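Local structure of glutamate racemase (Bacillus anthracis, 2DWU) at residues I38-N41 and E42-P45. The protein belongs to the aspartate/glutamate/hydantoin racemase family and has two alpha/beta domains, each built around a parallel sheet, with D-glutamic acid bound between them. Numbering follows the deposited sequence.
With DGL (D-glutamic acid), chain H.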
ATOM      1  N   ILE B  38      -5.558 -12.956 -19.310  0.50  7.92           N
ATOM      2  CA  ILE B  38      -6.541 -13.110 -20.379  0.50  8.54           C
ATOM      3  C   ILE B  38      -7.195 -11.747 -20.631  0.50  9.36           C
ATOM      4  O   ILE B  38      -7.663 -11.094 -19.681  0.50  8.73           O
ATOM      5  CB  ILE B  38      -7.657 -14.168 -20.032  0.50  8.38           C
ATOM      6  CG1 ILE B  38      -8.789 -14.086 -21.071  0.50  9.91           C
ATOM      7  CG2 ILE B  38      -8.221 -13.952 -18.629  0.50  9.74           C
ATOM      8  CD1 ILE B  38      -8.348 -14.413 -22.498  0.50  9.30           C
ATOM      9  N   GLY B  39      -7.178 -11.313 -21.893  1.00  8.50           N
ATOM     10  CA  GLY B  39      -7.807 -10.047 -22.271  1.00  8.91           C
ATOM     11  C   GLY B  39      -8.889 -10.372 -23.279  1.00 10.04           C
ATOM     12  O   GLY B  39      -8.620 -11.056 -24.286  1.00  9.84           O
ATOM     13  N   ASP B  40     -10.115  -9.906 -23.028  1.00  8.15           N
ATOM     14  CA  ASP B  40     -11.247 -10.211 -23.923  1.00  9.29           C
ATOM     15  C   ASP B  40     -11.383  -9.177 -25.037  1.00  9.68           C
ATOM     16  O   ASP B  40     -12.459  -8.592 -25.233  1.00  9.51           O
ATOM     17  CB  ASP B  40     -12.526 -10.270 -23.085  1.00  9.89           C
ATOM     18  CG  ASP B  40     -13.726 -10.884 -23.827  1.00  9.75           C
ATOM     19  OD1 ASP B  40     -13.528 -11.505 -24.889  1.00 12.71           O
ATOM     20  OD2 ASP B  40     -14.869 -10.746 -23.308  1.00 10.59           O
ATOM     21  N   ASN B  41     -10.315  -8.983 -25.805  1.00  9.76           N
ATOM     22  CA  ASN B  41     -10.344  -7.967 -26.841  1.00 10.70           C
ATOM     23  C   ASN B  41     -11.502  -8.053 -27.829  1.00 11.65           C
ATOM     24  O   ASN B  41     -11.974  -7.024 -28.329  1.00 12.81           O
ATOM     25  CB  ASN B  41      -9.026  -7.967 -27.611  1.00 11.42           C
ATOM     26  CG  ASN B  41      -7.862  -7.608 -26.732  1.00 11.51           C
ATOM     27  OD1 ASN B  41      -7.364  -8.441 -25.970  1.00 10.93           O
ATOM     28  ND2 ASN B  41      -7.431  -6.357 -26.811  1.00 12.26           N
ATOM     29  N   GLU B  42     -11.955  -9.261 -28.121  1.00 12.22           N
ATOM     30  CA  GLU B  42     -13.070  -9.394 -29.062  1.00 13.42           C
ATOM     31  C   GLU B  42     -14.347  -8.686 -28.587  1.00 14.10           C
ATOM     32  O   GLU B  42     -15.180  -8.276 -29.413  1.00 13.21           O
ATOM     33  CB  GLU B  42     -13.360 -10.872 -29.315  1.00 14.31           C
ATOM     34  CG  GLU B  42     -14.441 -11.100 -30.375  1.00 16.36           C
ATOM     35  CD  GLU B  42     -14.415 -12.517 -30.935  1.00 20.47           C
ATOM     36  OE1 GLU B  42     -13.727 -12.741 -31.961  1.00 20.38           O
ATOM     37  OE2 GLU B  42     -15.068 -13.407 -30.340  1.00 20.96           O
ATOM     38  N   ARG B  43     -14.506  -8.509 -27.276  1.00 12.87           N
ATOM     39  CA  ARG B  43     -15.696  -7.858 -26.743  1.00 12.51           C
ATOM     40  C   ARG B  43     -15.415  -6.533 -26.014  1.00 12.22           C
ATOM     41  O   ARG B  43     -16.273  -5.992 -25.321  1.00 13.08           O
ATOM     42  CB  ARG B  43     -16.461  -8.825 -25.848  1.00 13.03           C
ATOM     43  CG  ARG B  43     -16.913 -10.082 -26.640  1.00 11.66           C
ATOM     44  CD  ARG B  43     -17.802 -11.022 -25.823  1.00 13.01           C
ATOM     45  NE  ARG B  43     -17.073 -11.626 -24.705  1.00 14.60           N
ATOM     46  CZ  ARG B  43     -17.399 -12.779 -24.130  1.00 14.65           C
ATOM     47  NH1 ARG B  43     -18.442 -13.479 -24.561  1.00 16.74           N
ATOM     48  NH2 ARG B  43     -16.677 -13.237 -23.108  1.00 15.76           N
ATOM     49  N   CYS B  44     -14.206  -6.021 -26.186  1.00 10.74           N
ATOM     50  CA  CYS B  44     -13.793  -4.738 -25.605  1.00 12.89           C
ATOM     51  C   CYS B  44     -14.441  -3.687 -26.524  1.00 13.78           C
ATOM     52  O   CYS B  44     -14.467  -3.877 -27.748  1.00 15.26           O
ATOM     53  CB  CYS B  44     -12.267  -4.649 -25.663  1.00 12.47           C
ATOM     54  SG  CYS B  44     -11.536  -3.226 -24.828  1.00 17.48           S
ATOM     55  N   PRO B  45     -14.949  -2.571 -25.972  1.00 12.39           N
ATOM     56  CA  PRO B  45     -14.978  -2.167 -24.558  1.00 10.61           C
ATOM     57  C   PRO B  45     -16.127  -2.675 -23.696  1.00 10.63           C
ATOM     58  O   PRO B  45     -17.232  -2.934 -24.182  1.00  9.86           O
ATOM     59  CB  PRO B  45     -14.996  -0.638 -24.652  1.00 10.97           C
ATOM     60  CG  PRO B  45     -15.902  -0.426 -25.833  1.00 11.58           C
ATOM     61  CD  PRO B  45     -15.414  -1.457 -26.834  1.00 12.19           C
TER
HETATM   62  N   DGL H 278     -10.229  -1.977 -19.055  1.00  7.89           N
HETATM   63  CA  DGL H 278     -11.357  -0.996 -18.976  1.00  9.36           C
HETATM   64  C   DGL H 278     -11.391  -0.363 -17.629  1.00  8.43           C
HETATM   65  O   DGL H 278     -12.378   0.232 -17.213  1.00  9.04           O
HETATM   66  CB  DGL H 278     -11.191   0.089 -20.063  1.00  9.81           C
HETATM   67  CG  DGL H 278     -11.644  -0.524 -21.409  1.00 11.02           C
HETATM   68  CD  DGL H 278     -13.052  -0.951 -21.488  1.00 11.78           C
HETATM   69  OE1 DGL H 278     -14.004  -0.169 -21.529  1.00  9.88           O
HETATM   70  OE2 DGL H 278     -13.256  -2.248 -21.497  1.00 11.62           O
HETATM   71  OXT DGL H 278     -10.320  -0.476 -16.894  1.00  8.28           O
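Asp40 OD2 is gripped by two nitrogens of Arg43 and by the hydroxyl of Tyr46. Arg43 NE gives the shorter of the two arginine bonds, 2.8 Å to Asp40 OD2, nearly straight and on the syn lone pair. Arg43 NH2 reaches Asp40 OD2 at 3.1 Å, from above the carboxylate plane and at a more bent N-H angle of 136°. OD2 lies in the guanidinium plane, at its edge, while the carboxylate plane stands 81° to it. The arginine chain is bent at chi3 (-66°), which brings NE back to the aspartate. Phe57 makes a cation-pi contact with Arg43, and Glu60 is a second acidic partner of NH2. Asp40 OD1 is bonded to Thr242, so both carboxylate oxygens are held. Asp40 is the centre of an inverse gamma turn, just past the end of strand 35-39 in the six-stranded parallel sheet. Arg43 N bonds to Asp40 O at 2.9 Å, closing the turn that also brings the two charged side chains together. A weak bond of 3.3 Å follows from Cys44 N to Asn41 O. The loop then enters the D-glutamic acid pocket. Cys44 SG comes to 3.9 Å from OE2 of D-glutamic acid. Pro45, after a cis peptide bond, brings CB to 3.3 Å from OE1 of the ligand.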